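Local coordinates for probable protein phosphatase 2C 50 (Oryza sativa subsp. japonica, PDB 5ZCG), which probably removes phosphate from serine and threonine residues of proteins, as a magnesium-dependent phosphatase of the PP2C family, at residues G95-M99 and K100-D104; R265-I268 and L269-H272. The protein carries 5 engineered substitutions. All blocks are in the same frame, centred on the assembly; numbering follows the deposited sequence.

Contact 1. Residues G95-M99 and K100-D104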
ATOM      1  N   GLY A  95     -12.373  -6.916  34.857  1.00 44.31           N
ATOM      2  CA  GLY A  95     -11.770  -6.137  35.922  1.00 45.45           C
ATOM      3  C   GLY A  95     -10.778  -5.136  35.375  1.00 49.66           C
ATOM      4  O   GLY A  95     -10.937  -4.611  34.268  1.00 48.68           O
ATOM      5  N   GLU A  96      -9.721  -4.884  36.145  1.00 49.69           N
ATOM      6  CA  GLU A  96      -8.676  -3.989  35.671  1.00 51.73           C
ATOM      7  C   GLU A  96      -8.004  -4.585  34.438  1.00 50.91           C
ATOM      8  O   GLU A  96      -7.976  -5.803  34.239  1.00 51.63           O
ATOM      9  CB  GLU A  96      -7.655  -3.708  36.772  1.00 54.16           C
ATOM     10  CG  GLU A  96      -8.192  -2.858  37.929  1.00 58.16           C
ATOM     11  CD  GLU A  96      -8.994  -1.639  37.476  1.00 61.81           C
ATOM     12  OE1 GLU A  96      -8.627  -1.008  36.460  1.00 63.71           O
ATOM     13  OE2 GLU A  96      -9.992  -1.305  38.150  1.00 62.72           O
ATOM     14  N   VAL A  97      -7.468  -3.706  33.603  1.00 49.18           N
ATOM     15  CA  VAL A  97      -7.050  -4.058  32.256  1.00 46.93           C
ATOM     16  C   VAL A  97      -5.754  -3.334  31.924  1.00 47.97           C
ATOM     17  O   VAL A  97      -5.489  -2.235  32.423  1.00 49.50           O
ATOM     18  CB  VAL A  97      -8.186  -3.715  31.256  1.00 45.33           C
ATOM     19  CG1 VAL A  97      -7.661  -3.429  29.861  1.00 49.07           C
ATOM     20  CG2 VAL A  97      -9.228  -4.830  31.228  1.00 37.28           C
ATOM     21  N   ASP A  98      -4.926  -3.968  31.094  1.00 45.42           N
ATOM     22  CA  ASP A  98      -3.786  -3.270  30.516  1.00 43.25           C
ATOM     23  C   ASP A  98      -4.308  -2.482  29.324  1.00 36.29           C
ATOM     24  O   ASP A  98      -4.781  -3.065  28.343  1.00 35.36           O
ATOM     25  CB  ASP A  98      -2.706  -4.271  30.102  1.00 48.40           C
ATOM     26  CG  ASP A  98      -1.442  -3.607  29.550  1.00 53.04           C
ATOM     27  OD1 ASP A  98      -1.530  -2.584  28.838  1.00 50.72           O
ATOM     28  OD2 ASP A  98      -0.343  -4.130  29.831  1.00 55.39           O
ATOM     29  N   MET A  99      -4.227  -1.154  29.411  1.00 37.35           N
ATOM     30  CA  MET A  99      -4.924  -0.312  28.448  1.00 40.89           C
ATOM     31  C   MET A  99      -4.214  -0.281  27.104  1.00 42.48           C
ATOM     32  O   MET A  99      -4.866  -0.332  26.054  1.00 42.92           O
ATOM     33  CB  MET A  99      -5.056   1.100  28.999  1.00 42.27           C
ATOM     34  CG  MET A  99      -5.769   1.149  30.316  1.00 47.04           C
ATOM     35  SD  MET A  99      -5.996   2.831  30.881  1.00 51.24           S
ATOM     36  CE  MET A  99      -7.608   2.643  31.587  1.00 50.86           C
ATOM     37  N   LYS A 100      -2.882  -0.184  27.120  1.00 42.42           N
ATOM     38  CA  LYS A 100      -2.140  -0.127  25.868  1.00 45.47           C
ATOM     39  C   LYS A 100      -2.328  -1.410  25.074  1.00 45.26           C
ATOM     40  O   LYS A 100      -2.425  -1.372  23.840  1.00 43.94           O
ATOM     41  CB  LYS A 100      -0.658   0.128  26.139  1.00 44.67           C
ATOM     42  CG  LYS A 100       0.187   0.214  24.880  1.00 46.53           C
ATOM     43  CD  LYS A 100      -0.257   1.376  24.002  1.00 47.09           C
ATOM     44  CE  LYS A 100       0.790   1.712  22.953  1.00 44.90           C
ATOM     45  NZ  LYS A 100       1.052   0.562  22.049  1.00 44.84           N
ATOM     46  N   GLU A 101      -2.416  -2.551  25.768  1.00 39.38           N
ATOM     47  CA  GLU A 101      -2.631  -3.814  25.074  1.00 41.55           C
ATOM     48  C   GLU A 101      -3.980  -3.826  24.374  1.00 36.86           C
ATOM     49  O   GLU A 101      -4.099  -4.325  23.251  1.00 35.21           O
ATOM     50  CB  GLU A 101      -2.524  -4.977  26.061  1.00 50.96           C
ATOM     51  CG  GLU A 101      -1.106  -5.481  26.289  1.00 60.70           C
ATOM     52  CD  GLU A 101      -1.028  -6.532  27.386  1.00 69.65           C
ATOM     53  OE1 GLU A 101      -1.998  -7.306  27.547  1.00 70.96           O
ATOM     54  OE2 GLU A 101       0.004  -6.581  28.088  1.00 73.00           O
ATOM     55  N   HIS A 102      -5.009  -3.264  25.007  1.00 34.04           N
ATOM     56  CA  HIS A 102      -6.325  -3.256  24.383  1.00 35.09           C
ATOM     57  C   HIS A 102      -6.421  -2.240  23.254  1.00 30.35           C
ATOM     58  O   HIS A 102      -7.129  -2.486  22.272  1.00 30.52           O
ATOM     59  CB  HIS A 102      -7.403  -3.024  25.436  1.00 40.24           C
ATOM     60  CG  HIS A 102      -7.755  -4.264  26.193  1.00 43.90           C
ATOM     61  ND1 HIS A 102      -8.923  -4.964  25.976  1.00 46.01           N
ATOM     62  CD2 HIS A 102      -7.072  -4.956  27.135  1.00 46.29           C
ATOM     63  CE1 HIS A 102      -8.956  -6.018  26.772  1.00 46.45           C
ATOM     64  NE2 HIS A 102      -7.846  -6.034  27.489  1.00 46.81           N
ATOM     65  N   TRP A 103      -5.734  -1.101  23.363  1.00 29.01           N
ATOM     66  CA  TRP A 103      -5.656  -0.198  22.217  1.00 31.18           C
ATOM     67  C   TRP A 103      -4.995  -0.900  21.039  1.00 31.28           C
ATOM     68  O   TRP A 103      -5.503  -0.863  19.904  1.00 27.44           O
ATOM     69  CB  TRP A 103      -4.881   1.066  22.588  1.00 29.37           C
ATOM     70  CG  TRP A 103      -5.697   2.116  23.286  1.00 29.19           C
ATOM     71  CD1 TRP A 103      -5.501   2.606  24.546  1.00 28.60           C
ATOM     72  CD2 TRP A 103      -6.830   2.819  22.755  1.00 28.62           C
ATOM     73  NE1 TRP A 103      -6.443   3.569  24.834  1.00 26.40           N
ATOM     74  CE2 TRP A 103      -7.271   3.715  23.751  1.00 25.44           C
ATOM     75  CE3 TRP A 103      -7.513   2.776  21.534  1.00 28.19           C
ATOM     76  CZ2 TRP A 103      -8.363   4.564  23.563  1.00 27.15           C
ATOM     77  CZ3 TRP A 103      -8.603   3.615  21.352  1.00 27.46           C
ATOM     78  CH2 TRP A 103      -9.015   4.497  22.362  1.00 27.92           C
ATOM     79  N   ASP A 104      -3.872  -1.583  21.311  1.00 33.83           N
ATOM     80  CA  ASP A 104      -3.190  -2.367  20.288  1.00 33.94           C
ATOM     81  C   ASP A 104      -4.129  -3.387  19.669  1.00 33.30           C
ATOM     82  O   ASP A 104      -4.178  -3.529  18.444  1.00 31.88           O
ATOM     83  CB  ASP A 104      -1.980  -3.089  20.885  1.00 38.12           C
ATOM     84  CG  ASP A 104      -0.884  -2.145  21.318  1.00 46.67           C
ATOM     85  OD1 ASP A 104      -0.946  -0.948  20.964  1.00 51.42           O
ATOM     86  OD2 ASP A 104       0.045  -2.606  22.015  1.00 50.11           O
TER
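Asp98 sits at the N-cap of helix 99-118 and turns its carboxylate back over the first turn, where it meets both the backbone and the side chain of Glu101. With CG anti to the backbone N (chi1 -177°), OD1 is placed to accept a hydrogen bond from Glu101 N at 3.2 Å. The bond is fairly straight at hydrogen, yet the N-H reaches OD1 from above the carboxylate plane, 53° out of it. The two acidic side chains cross at about a right angle, while their carboxylates are stacked with planes only 29° apart, and Asp98 OD2 comes to 3.0 Å from Glu101 OE2. Both oxygens belong to carboxylates, so like charges meet here without a hydrogen bond.

One residue further on, the imidazole of His102 turns its CD2 edge to Asp98 O, close to the ring plane at 3.2 Å, and the same carbonyl takes a weak hydrogen bond from His102 N. The i+4 to i pattern thus opens weakly at Asp98 O and is firm by Trp103 N to Met99 O, 2.9 Å. Lys100 folds away from the cap, and its NZ meets the syn lone pair of Asp104 OD1 at 2.7 Å in a salt bridge; it also bonds Val232 O. The indole of Trp103 packs on Val234 and gives its NE1 hydrogen to Leu33 O, while Val97 and His102 rest on Leu91 of helix 67-91.

Chemically, this is a helix start at which an aspartate covers an early N-H. The N-terminal end of the helix probably offsets part of the repulsion between the two carboxylates, which may still raise the proton affinity of one of them.

Contact 2. Residues R265-I268 and L269-H272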
ATOM      1  N   ARG A 265       1.944  25.393  12.112  1.00 36.99           N
ATOM      2  CA  ARG A 265       1.584  26.224  13.258  1.00 41.80           C
ATOM      3  C   ARG A 265       1.588  27.709  12.904  1.00 43.73           C
ATOM      4  O   ARG A 265       0.648  28.446  13.257  1.00 41.79           O
ATOM      5  CB  ARG A 265       2.542  25.929  14.413  1.00 44.56           C
ATOM      6  CG  ARG A 265       2.666  27.049  15.430  1.00 50.91           C
ATOM      7  CD  ARG A 265       3.767  26.762  16.440  1.00 57.99           C
ATOM      8  NE  ARG A 265       3.753  27.735  17.530  1.00 64.25           N
ATOM      9  CZ  ARG A 265       4.297  28.945  17.457  1.00 66.02           C
ATOM     10  NH1 ARG A 265       4.904  29.332  16.342  1.00 66.84           N
ATOM     11  NH2 ARG A 265       4.237  29.772  18.493  1.00 66.15           N
ATOM     12  N   ARG A 266       2.592  28.153  12.146  1.00 43.85           N
ATOM     13  CA  ARG A 266       2.668  29.571  11.836  1.00 44.14           C
ATOM     14  C   ARG A 266       1.571  29.950  10.832  1.00 39.90           C
ATOM     15  O   ARG A 266       1.019  31.050  10.887  1.00 40.14           O
ATOM     16  CB  ARG A 266       4.050  29.935  11.312  1.00 50.16           C
ATOM     17  CG  ARG A 266       4.048  31.065  10.292  1.00 54.65           C
ATOM     18  CD  ARG A 266       5.440  31.517   9.935  1.00 56.79           C
ATOM     19  NE  ARG A 266       6.239  30.427   9.384  1.00 61.38           N
ATOM     20  CZ  ARG A 266       5.931  29.738   8.287  1.00 56.74           C
ATOM     21  NH1 ARG A 266       4.832  30.012   7.591  1.00 56.30           N
ATOM     22  NH2 ARG A 266       6.724  28.763   7.885  1.00 52.44           N
ATOM     23  N   GLN A 267       1.196  29.032   9.925  1.00 38.64           N
ATOM     24  CA  GLN A 267       0.091  29.308   9.009  1.00 39.54           C
ATOM     25  C   GLN A 267      -1.219  29.466   9.762  1.00 38.96           C
ATOM     26  O   GLN A 267      -2.018  30.347   9.437  1.00 37.91           O
ATOM     27  CB  GLN A 267       0.002  28.196   7.964  1.00 36.35           C
ATOM     28  CG  GLN A 267       0.934  28.412   6.786  1.00 38.86           C
ATOM     29  CD  GLN A 267       0.700  29.741   6.094  1.00 45.96           C
ATOM     30  OE1 GLN A 267      -0.407  30.019   5.628  1.00 50.17           O
ATOM     31  NE2 GLN A 267       1.742  30.571   6.022  1.00 40.10           N
ATOM     32  N   ILE A 268      -1.471  28.618  10.763  1.00 39.23           N
ATOM     33  CA  ILE A 268      -2.713  28.749  11.527  1.00 38.02           C
ATOM     34  C   ILE A 268      -2.749  30.093  12.252  1.00 37.98           C
ATOM     35  O   ILE A 268      -3.736  30.851  12.166  1.00 42.63           O
ATOM     36  CB  ILE A 268      -2.866  27.569  12.505  1.00 38.91           C
ATOM     37  CG1 ILE A 268      -3.245  26.285  11.745  1.00 39.51           C
ATOM     38  CG2 ILE A 268      -3.891  27.895  13.580  1.00 39.70           C
ATOM     39  CD1 ILE A 268      -2.972  24.993  12.514  1.00 39.23           C
ATOM     40  N   LEU A 269      -1.659  30.422  12.958  1.00 36.59           N
ATOM     41  CA  LEU A 269      -1.619  31.686  13.687  1.00 46.51           C
ATOM     42  C   LEU A 269      -1.745  32.878  12.742  1.00 46.10           C
ATOM     43  O   LEU A 269      -2.440  33.855  13.048  1.00 46.76           O
ATOM     44  CB  LEU A 269      -0.331  31.784  14.504  1.00 49.59           C
ATOM     45  CG  LEU A 269      -0.125  30.715  15.578  1.00 50.42           C
ATOM     46  CD1 LEU A 269       1.278  30.810  16.153  1.00 52.29           C
ATOM     47  CD2 LEU A 269      -1.177  30.837  16.678  1.00 50.50           C
ATOM     48  N   LEU A 270      -1.091  32.809  11.577  1.00 42.33           N
ATOM     49  CA  LEU A 270      -1.143  33.911  10.625  1.00 44.34           C
ATOM     50  C   LEU A 270      -2.545  34.086  10.066  1.00 46.15           C
ATOM     51  O   LEU A 270      -2.994  35.221   9.865  1.00 39.66           O
ATOM     52  CB  LEU A 270      -0.143  33.689   9.490  1.00 43.25           C
ATOM     53  CG  LEU A 270       1.327  34.034   9.732  1.00 44.45           C
ATOM     54  CD1 LEU A 270       2.161  33.530   8.564  1.00 44.49           C
ATOM     55  CD2 LEU A 270       1.527  35.542   9.935  1.00 40.23           C
ATOM     56  N   TRP A 271      -3.246  32.983   9.782  1.00 44.66           N
ATOM     57  CA  TRP A 271      -4.621  33.128   9.317  1.00 46.78           C
ATOM     58  C   TRP A 271      -5.465  33.838  10.362  1.00 51.45           C
ATOM     59  O   TRP A 271      -6.246  34.742  10.030  1.00 52.43           O
ATOM     60  CB  TRP A 271      -5.251  31.779   8.971  1.00 44.55           C
ATOM     61  CG  TRP A 271      -6.542  31.973   8.215  1.00 48.03           C
ATOM     62  CD1 TRP A 271      -6.714  31.912   6.862  1.00 48.97           C
ATOM     63  CD2 TRP A 271      -7.829  32.309   8.766  1.00 49.71           C
ATOM     64  NE1 TRP A 271      -8.024  32.173   6.537  1.00 50.29           N
ATOM     65  CE2 TRP A 271      -8.728  32.421   7.686  1.00 51.27           C
ATOM     66  CE3 TRP A 271      -8.308  32.514  10.066  1.00 47.06           C
ATOM     67  CZ2 TRP A 271     -10.078  32.730   7.865  1.00 50.77           C
ATOM     68  CZ3 TRP A 271      -9.645  32.827  10.242  1.00 49.86           C
ATOM     69  CH2 TRP A 271     -10.516  32.928   9.147  1.00 50.87           C
ATOM     70  N   HIS A 272      -5.311  33.461  11.634  1.00 50.96           N
ATOM     71  CA  HIS A 272      -6.125  34.122  12.653  1.00 52.36           C
ATOM     72  C   HIS A 272      -5.780  35.606  12.760  1.00 52.78           C
ATOM     73  O   HIS A 272      -6.673  36.453  12.891  1.00 49.31           O
ATOM     74  CB  HIS A 272      -5.952  33.431  14.002  1.00 57.27           C
ATOM     75  CG  HIS A 272      -6.691  32.134  14.113  1.00 61.15           C
ATOM     76  ND1 HIS A 272      -8.046  32.029  13.883  1.00 60.96           N
ATOM     77  CD2 HIS A 272      -6.264  30.888  14.424  1.00 61.04           C
ATOM     78  CE1 HIS A 272      -8.422  30.773  14.046  1.00 61.89           C
ATOM     79  NE2 HIS A 272      -7.360  30.060  14.376  1.00 60.97           N
TER
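Leu269 lays its CD1 methyl over the centre of one face of the Arg265 guanidinium, 3.7 Å above the plane, one helical turn along helix 257-274. The Arg265 chain is extended from CG to NE, which carries the flat group along the helix to the leucine. Arg265 NE also has a long, weak ion pair with Asp242.

The tight part of the contact is the backbone ladder and the side it turns to the protein. Four consecutive i+4 to i bonds run through it, from Leu269 N to Arg265 O at 3.1 Å through to His272 N to Ile268 O, also at 3.1 Å. Ile268 is buried against Val317 and Asp319 of strand 313-319. Gln267 and Trp271 are applied to helix 291-306, the former at Ala296 and Tyr299, the latter at Pro291 and Ala292. At the margin of this packed side lies His272, itself exposed, its CD2 3.9 Å from Ile268 CG2, the two side chains pointing the same way.

The outward side has close contacts too, but its partners are long side chains that include the exposed Leu269 and Leu270. Besides Leu269 on Arg265, Arg266 and Leu270 run side by side in the same direction, and Leu270 CD1 touches Arg266 CG at 3.6 Å. Leu270 CD1 also approaches Gln267 NE2 at 3.9 Å from an oblique direction.

Across these turns the side chains contribute van der Waals contact alone, and the polar cohesion comes from the main chain; of the two exposed leucines, one meets an aliphatic stem, the other a guanidinium face.

Overall arrangement
Both contacts are local and lie at the surface, each with a single buried residue, Trp103 in contact 1 and Ile268 in contact 2. They belong to different helices, 99-118 and 257-274, and do not touch: their centres are 38 Å apart and their nearest atoms about 24 Å. Contact 1 starts a helix that rests beside helix 67-91 and strand 231-236 of one sheet; contact 2 lies within a helix packed on helix 291-306 and strand 313-319 of the other, consistent with the layered PP2C fold. The first is governed by carboxylates and capping, the second by regular main-chain bonds and leucine methyls laid on arginines. None of their residues binds magnesium.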